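SnoK (Streptomyces nogalater, PDB 5EPA) acts as a non-heme iron, 2-oxoglutarate-dependent carbocyclase in the biosynthesis of the polyketide nogalamycin. Local coordinates at residues I119-P124 with V232-G237; A150-T155 with H236-M241. One frame throughout, in Å; residues are numbered along the deposited sequence.

Interaction 1 of 2, residues I119-P124 with V232-G237; sequences ILVKEP and VRMAHG. With AKG (2-oxoglutaric acid), chain H.
Lys122 runs alongside Arg233 and lays its aliphatic stem over one face of the guanidinium: Lys122 CG sits 3.9 Å above the centre of that plane, and Lys122 CE lies 3.4 Å from Arg233 NH1. The two residues are a hydrogen-bonded pair of the antiparallel strands 112-122 and 233-242, and both rise from the face that carries Leu120 and Ala235. The Arg233 chain extends from its strand, then bends at chi3 (92°), which brings the guanidinium edge to the distal carboxylate of 2-oxoglutarate. Arg233 NH2 donates to AKG O3 at 2.6 Å, and Arg233 NH1 to AKG O4 at 3.1 Å. Arg233 NH2 also binds Leu120 O (3.2 Å) along a nearly straight line, 178° at the hydrogen; the oxygen lies in the guanidinium plane, whereas the donor stands above the carbonyl plane. Ala235 N reaches Leu120 O from the opposite face, so two donors grip it. On the reverse face the contacts are mainly apolar: Ile119 CG1 touches the His236 ring at CE1 (3.7 Å), and Val121 CG2 meets Met234 CE (4.1 Å). The Lys122 ammonium is held by Gln77 O and Thr130 OG1. With a backbone carbonyl and the ligand both at its edge, the guanidinium is fixed in rotation, and its positive charge probably offsets the negative charge of the carboxylate.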
loop_
_atom_site.group_PDB
_atom_site.type_symbol
_atom_site.label_atom_id
_atom_site.label_comp_id
_atom_site.label_asym_id
_atom_site.label_seq_id
_atom_site.Cartn_x
_atom_site.Cartn_y
_atom_site.Cartn_z
ATOM N N ILE A 119 -3.503 -8.677 0.131
ATOM C CA ILE A 119 -2.403 -9.602 0.169
ATOM C C ILE A 119 -1.658 -9.417 -1.142
ATOM O O ILE A 119 -2.267 -9.403 -2.219
ATOM C CB ILE A 119 -2.904 -11.014 0.312
ATOM C CG1 ILE A 119 -3.431 -11.258 1.730
ATOM C CG2 ILE A 119 -1.771 -11.992 0.042
ATOM C CD1 ILE A 119 -4.348 -12.469 1.812
ATOM N N LEU A 120 -0.337 -9.228 -1.068
ATOM C CA LEU A 120 0.470 -8.847 -2.267
ATOM C C LEU A 120 1.668 -9.764 -2.456
ATOM O O LEU A 120 2.707 -9.622 -1.793
ATOM C CB LEU A 120 0.960 -7.400 -2.148
ATOM C CG LEU A 120 -0.132 -6.332 -2.042
ATOM C CD1 LEU A 120 0.500 -5.083 -1.422
ATOM C CD2 LEU A 120 -0.789 -6.026 -3.374
ATOM N N VAL A 121 1.500 -10.728 -3.354
ATOM C CA VAL A 121 2.455 -11.847 -3.505
ATOM C C VAL A 121 3.163 -11.751 -4.832
ATOM O O VAL A 121 2.520 -11.474 -5.857
ATOM C CB VAL A 121 1.734 -13.211 -3.430
ATOM C CG1 VAL A 121 2.603 -14.341 -3.945
ATOM C CG2 VAL A 121 1.354 -13.530 -1.995
ATOM N N LYS A 122 4.473 -11.962 -4.823
ATOM C CA LYS A 122 5.227 -12.120 -6.080
ATOM C C LYS A 122 5.940 -13.471 -6.099
ATOM O O LYS A 122 6.806 -13.696 -5.283
ATOM C CB LYS A 122 6.266 -10.996 -6.304
ATOM C CG LYS A 122 5.695 -9.660 -6.795
ATOM C CD LYS A 122 6.832 -8.691 -7.146
ATOM C CE LYS A 122 6.349 -7.284 -7.531
ATOM N NZ LYS A 122 6.017 -7.180 -8.966
ATOM N N GLU A 123 5.589 -14.326 -7.048
ATOM C CA GLU A 123 6.224 -15.607 -7.172
ATOM C C GLU A 123 7.567 -15.432 -7.869
ATOM O O GLU A 123 7.695 -14.583 -8.755
ATOM C CB GLU A 123 5.366 -16.559 -7.990
ATOM C CG GLU A 123 4.042 -16.952 -7.345
ATOM C CD GLU A 123 4.170 -17.927 -6.150
ATOM O OE1 GLU A 123 5.202 -18.674 -6.051
ATOM O OE2 GLU A 123 3.197 -17.951 -5.301
ATOM N N PRO A 124 8.566 -16.237 -7.476
ATOM C CA PRO A 124 9.912 -16.133 -8.037
ATOM C C PRO A 124 9.969 -16.566 -9.483
ATOM O O PRO A 124 9.372 -17.563 -9.851
ATOM C CB PRO A 124 10.731 -17.086 -7.174
ATOM C CG PRO A 124 9.730 -18.087 -6.624
ATOM C CD PRO A 124 8.450 -17.318 -6.478
ATOM N N VAL A 232 9.332 -16.912 -2.687
ATOM C CA VAL A 232 8.150 -16.115 -2.754
ATOM C C VAL A 232 8.344 -14.811 -1.969
ATOM O O VAL A 232 8.921 -14.801 -0.897
ATOM C CB VAL A 232 6.925 -16.890 -2.155
ATOM C CG1 VAL A 232 5.716 -15.969 -2.140
ATOM C CG2 VAL A 232 6.564 -18.114 -2.967
ATOM N N ARG A 233 7.794 -13.734 -2.483
ATOM C CA ARG A 233 7.666 -12.486 -1.695
ATOM C C ARG A 233 6.238 -12.278 -1.260
ATOM O O ARG A 233 5.331 -12.323 -2.086
ATOM C CB ARG A 233 8.024 -11.260 -2.535
ATOM C CG ARG A 233 7.950 -9.994 -1.739
ATOM C CD ARG A 233 7.701 -8.783 -2.617
ATOM N NE ARG A 233 6.287 -8.530 -2.723
ATOM C CZ ARG A 233 5.720 -7.563 -3.437
ATOM N NH1 ARG A 233 6.413 -6.682 -4.178
ATOM N NH2 ARG A 233 4.402 -7.500 -3.418
ATOM N N MET A 234 6.014 -11.996 0.012
ATOM C CA MET A 234 4.662 -11.633 0.449
ATOM C C MET A 234 4.707 -10.371 1.256
ATOM O O MET A 234 5.368 -10.306 2.282
ATOM C CB MET A 234 3.979 -12.728 1.276
ATOM C CG MET A 234 2.571 -12.306 1.701
ATOM S SD MET A 234 1.631 -13.387 2.833
ATOM C CE MET A 234 1.513 -14.872 1.851
ATOM N N ALA A 235 3.945 -9.377 0.806
ATOM C CA ALA A 235 3.643 -8.237 1.643
ATOM C C ALA A 235 2.130 -8.132 1.876
ATOM O O ALA A 235 1.328 -8.773 1.184
ATOM C CB ALA A 235 4.166 -6.958 1.012
ATOM N N HIS A 236 1.761 -7.278 2.833
ATOM C CA HIS A 236 0.379 -6.927 3.071
ATOM C C HIS A 236 0.267 -5.421 3.029
ATOM O O HIS A 236 0.864 -4.727 3.837
ATOM C CB HIS A 236 -0.115 -7.443 4.424
ATOM C CG HIS A 236 -1.602 -7.600 4.499
ATOM N ND1 HIS A 236 -2.235 -8.774 4.188
ATOM C CD2 HIS A 236 -2.579 -6.705 4.750
ATOM C CE1 HIS A 236 -3.542 -8.615 4.270
ATOM N NE2 HIS A 236 -3.779 -7.366 4.624
ATOM N N GLY A 237 -0.512 -4.908 2.082
ATOM C CA GLY A 237 -0.648 -3.481 1.905
ATOM C C GLY A 237 -1.920 -3.022 2.571
ATOM O O GLY A 237 -2.983 -3.520 2.265
HETATM C C1 AKG H . 1.199 -0.427 -2.977
HETATM O O1 AKG H . 1.292 -0.938 -1.833
HETATM O O2 AKG H . 0.611 0.650 -3.266
HETATM C C2 AKG H . 1.785 -1.116 -4.124
HETATM O O5 AKG H . 1.645 -0.526 -5.185
HETATM C C3 AKG H . 2.495 -2.437 -3.967
HETATM C C4 AKG H . 2.880 -3.165 -5.258
HETATM C C5 AKG H . 3.655 -4.456 -4.934
HETATM O O3 AKG H . 3.540 -5.041 -3.808
HETATM O O4 AKG H . 4.407 -4.949 -5.779
#

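Interaction 2 of 2, residues A150-T155 with H236-M241; sequences AWIALT and HGVVYM. With AKG (2-oxoglutaric acid), chain H.
Ala150 and Val238, with Ile152 and His236, pair strand 148-153 to strand 233-242 antiparallel within the larger sheet of the double-stranded beta-helix, the jelly-roll core of the cupin clan to which PhyH enzymes belong. Four backbone bonds carry the pairing. Ala150 exchanges two with Val238, the shorter from Val238 N to Ala150 O at 2.8 Å, and Ile152 exchanges two with His236. Between these pairs Gly237 faces Trp151 without a hydrogen bond, but its CA approaches Ala150 O at 3.4 Å in a CH-O contact.

Apolar packing fills the face of Ala150, Ile152, His236 and Val238. Ile152 CG1 stands beside its own backbone N (chi1 -57°), which curls the chain over His236 O, 3.5 Å from CG1, and sends CD1 on to Val238 CG2 at 3.8 Å. Ala150 CB abuts the rim of the Tyr240 ring at CE2 (3.9 Å), near the ring plane, while Val238 CG1 lies over one face of that ring, off centre toward its rim. Leu154 CD1 reaches back to His236 CB. The polar ends leave the pair, Tyr240 OH binding Val95 O and His236 NE2 binding Ser117 OG; helix 98-108 packs against Ile152 and Tyr240.

Ligand contact belongs to the other face, where Trp151 CG, anti to the backbone N (chi1 -166°), carries the indole out to the 2-oxoglutarate. Its pyrrole edge meets the co-substrate: Trp151 NE1 donates to AKG O3 at 3.1 Å and 165°, with the oxygen in the indole plane.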
loop_
_atom_site.group_PDB
_atom_site.type_symbol
_atom_site.label_atom_id
_atom_site.label_comp_id
_atom_site.label_asym_id
_atom_site.label_seq_id
_atom_site.Cartn_x
_atom_site.Cartn_y
_atom_site.Cartn_z
ATOM N N ALA A 150 0.478 1.420 4.361
ATOM C CA ALA A 150 1.473 0.660 5.081
ATOM C C ALA A 150 1.756 -0.619 4.302
ATOM O O ALA A 150 0.870 -1.428 4.121
ATOM C CB ALA A 150 0.959 0.300 6.468
ATOM N N TRP A 151 2.986 -0.783 3.838
ATOM C CA TRP A 151 3.390 -1.963 3.076
ATOM C C TRP A 151 4.181 -2.820 4.015
ATOM O O TRP A 151 5.308 -2.500 4.363
ATOM C CB TRP A 151 4.215 -1.540 1.880
ATOM C CG TRP A 151 4.440 -2.580 0.817
ATOM C CD1 TRP A 151 3.652 -2.864 -0.247
ATOM C CD2 TRP A 151 5.598 -3.404 0.687
ATOM N NE1 TRP A 151 4.226 -3.841 -1.019
ATOM C CE2 TRP A 151 5.428 -4.188 -0.457
ATOM C CE3 TRP A 151 6.754 -3.577 1.468
ATOM C CZ2 TRP A 151 6.387 -5.094 -0.885
ATOM C CZ3 TRP A 151 7.691 -4.520 1.059
ATOM C CH2 TRP A 151 7.499 -5.264 -0.106
ATOM N N ILE A 152 3.522 -3.850 4.517
ATOM C CA ILE A 152 4.038 -4.650 5.602
ATOM C C ILE A 152 4.728 -5.862 5.010
ATOM O O ILE A 152 4.103 -6.641 4.308
ATOM C CB ILE A 152 2.874 -5.111 6.511
ATOM C CG1 ILE A 152 2.094 -3.910 7.030
ATOM C CG2 ILE A 152 3.400 -5.907 7.700
ATOM C CD1 ILE A 152 0.692 -4.251 7.436
ATOM N N ALA A 153 5.982 -6.067 5.334
ATOM C CA ALA A 153 6.705 -7.233 4.820
ATOM C C ALA A 153 6.461 -8.455 5.677
ATOM O O ALA A 153 6.683 -8.408 6.882
ATOM C CB ALA A 153 8.190 -6.956 4.799
ATOM N N LEU A 154 5.978 -9.529 5.054
ATOM C CA LEU A 154 5.748 -10.790 5.746
ATOM C C LEU A 154 6.731 -11.882 5.319
ATOM O O LEU A 154 6.695 -12.991 5.814
ATOM C CB LEU A 154 4.296 -11.246 5.593
ATOM C CG LEU A 154 3.260 -10.307 6.240
ATOM C CD1 LEU A 154 1.841 -10.823 6.010
ATOM C CD2 LEU A 154 3.479 -10.118 7.722
ATOM N N THR A 155 7.602 -11.526 4.399
ATOM C CA THR A 155 8.827 -12.261 4.132
ATOM C C THR A 155 9.949 -11.239 4.121
ATOM O O THR A 155 9.702 -10.047 3.957
ATOM C CB THR A 155 8.798 -12.936 2.750
ATOM O OG1 THR A 155 8.621 -11.960 1.713
ATOM C CG2 THR A 155 7.650 -13.933 2.672
ATOM N N HIS A 236 1.761 -7.278 2.833
ATOM C CA HIS A 236 0.379 -6.927 3.071
ATOM C C HIS A 236 0.267 -5.421 3.029
ATOM O O HIS A 236 0.864 -4.727 3.837
ATOM C CB HIS A 236 -0.115 -7.443 4.424
ATOM C CG HIS A 236 -1.602 -7.600 4.499
ATOM N ND1 HIS A 236 -2.235 -8.774 4.188
ATOM C CD2 HIS A 236 -2.579 -6.705 4.750
ATOM C CE1 HIS A 236 -3.542 -8.615 4.270
ATOM N NE2 HIS A 236 -3.779 -7.366 4.624
ATOM N N GLY A 237 -0.512 -4.908 2.082
ATOM C CA GLY A 237 -0.648 -3.481 1.905
ATOM C C GLY A 237 -1.920 -3.022 2.571
ATOM O O GLY A 237 -2.983 -3.520 2.265
ATOM N N VAL A 238 -1.819 -2.069 3.474
ATOM C CA VAL A 238 -3.005 -1.535 4.131
ATOM C C VAL A 238 -3.202 -0.058 3.754
ATOM O O VAL A 238 -2.311 0.745 4.008
ATOM C CB VAL A 238 -2.880 -1.623 5.666
ATOM C CG1 VAL A 238 -4.164 -1.149 6.331
ATOM C CG2 VAL A 238 -2.599 -3.022 6.074
ATOM N N VAL A 239 -4.375 0.307 3.220
ATOM C CA VAL A 239 -4.616 1.710 2.859
ATOM C C VAL A 239 -5.391 2.356 3.970
ATOM O O VAL A 239 -6.497 1.914 4.303
ATOM C CB VAL A 239 -5.384 1.833 1.555
ATOM C CG1 VAL A 239 -5.691 3.267 1.261
ATOM C CG2 VAL A 239 -4.591 1.228 0.410
ATOM N N TYR A 240 -4.779 3.343 4.605
ATOM C CA TYR A 240 -5.413 4.151 5.640
ATOM C C TYR A 240 -5.846 5.477 5.002
ATOM O O TYR A 240 -5.003 6.271 4.582
ATOM C CB TYR A 240 -4.455 4.413 6.792
ATOM C CG TYR A 240 -4.014 3.184 7.574
ATOM C CD1 TYR A 240 -4.859 2.597 8.499
ATOM C CD2 TYR A 240 -2.781 2.650 7.406
ATOM C CE1 TYR A 240 -4.479 1.492 9.206
ATOM C CE2 TYR A 240 -2.368 1.531 8.115
ATOM C CZ TYR A 240 -3.215 0.948 9.013
ATOM O OH TYR A 240 -2.820 -0.165 9.745
ATOM N N MET A 241 -7.155 5.682 4.897
ATOM C CA MET A 241 -7.679 6.837 4.237
ATOM C C MET A 241 -8.023 7.916 5.233
ATOM O O MET A 241 -8.203 7.660 6.415
ATOM C CB MET A 241 -8.897 6.464 3.413
ATOM C CG MET A 241 -10.119 5.996 4.222
ATOM S SD MET A 241 -11.470 5.459 3.178
ATOM C CE MET A 241 -12.520 4.727 4.449
HETATM C C1 AKG H . 1.199 -0.427 -2.977
HETATM O O1 AKG H . 1.292 -0.938 -1.833
HETATM O O2 AKG H . 0.611 0.650 -3.266
HETATM C C2 AKG H . 1.785 -1.116 -4.124
HETATM O O5 AKG H . 1.645 -0.526 -5.185
HETATM C C3 AKG H . 2.495 -2.437 -3.967
HETATM C C4 AKG H . 2.880 -3.165 -5.258
HETATM C C5 AKG H . 3.655 -4.456 -4.934
HETATM O O3 AKG H . 3.540 -5.041 -3.808
HETATM O O4 AKG H . 4.407 -4.949 -5.779
#

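How the interactions relate
Both contacts are buried and belong to one antiparallel sheet, in which strand 233-242 runs between 112-122 and 148-153; His236 and Gly237 serve both edges of that central strand. Interaction 2 lies nearer the centre of the chain, and its interstrand side-chain contacts are apolar. Interaction 1 buries more surface and adds charged side chains on the ligand side. The two converge on 2-oxoglutarate, since Arg233 from one and Trp151 from the other donate to AKG O3. They also touch directly: Met234 O probably accepts from Leu154 N at 2.9 Å, Ala235 CB packs on Trp151 CE2 at 3.4 Å, and the indole also lies against the Arg233 side chain.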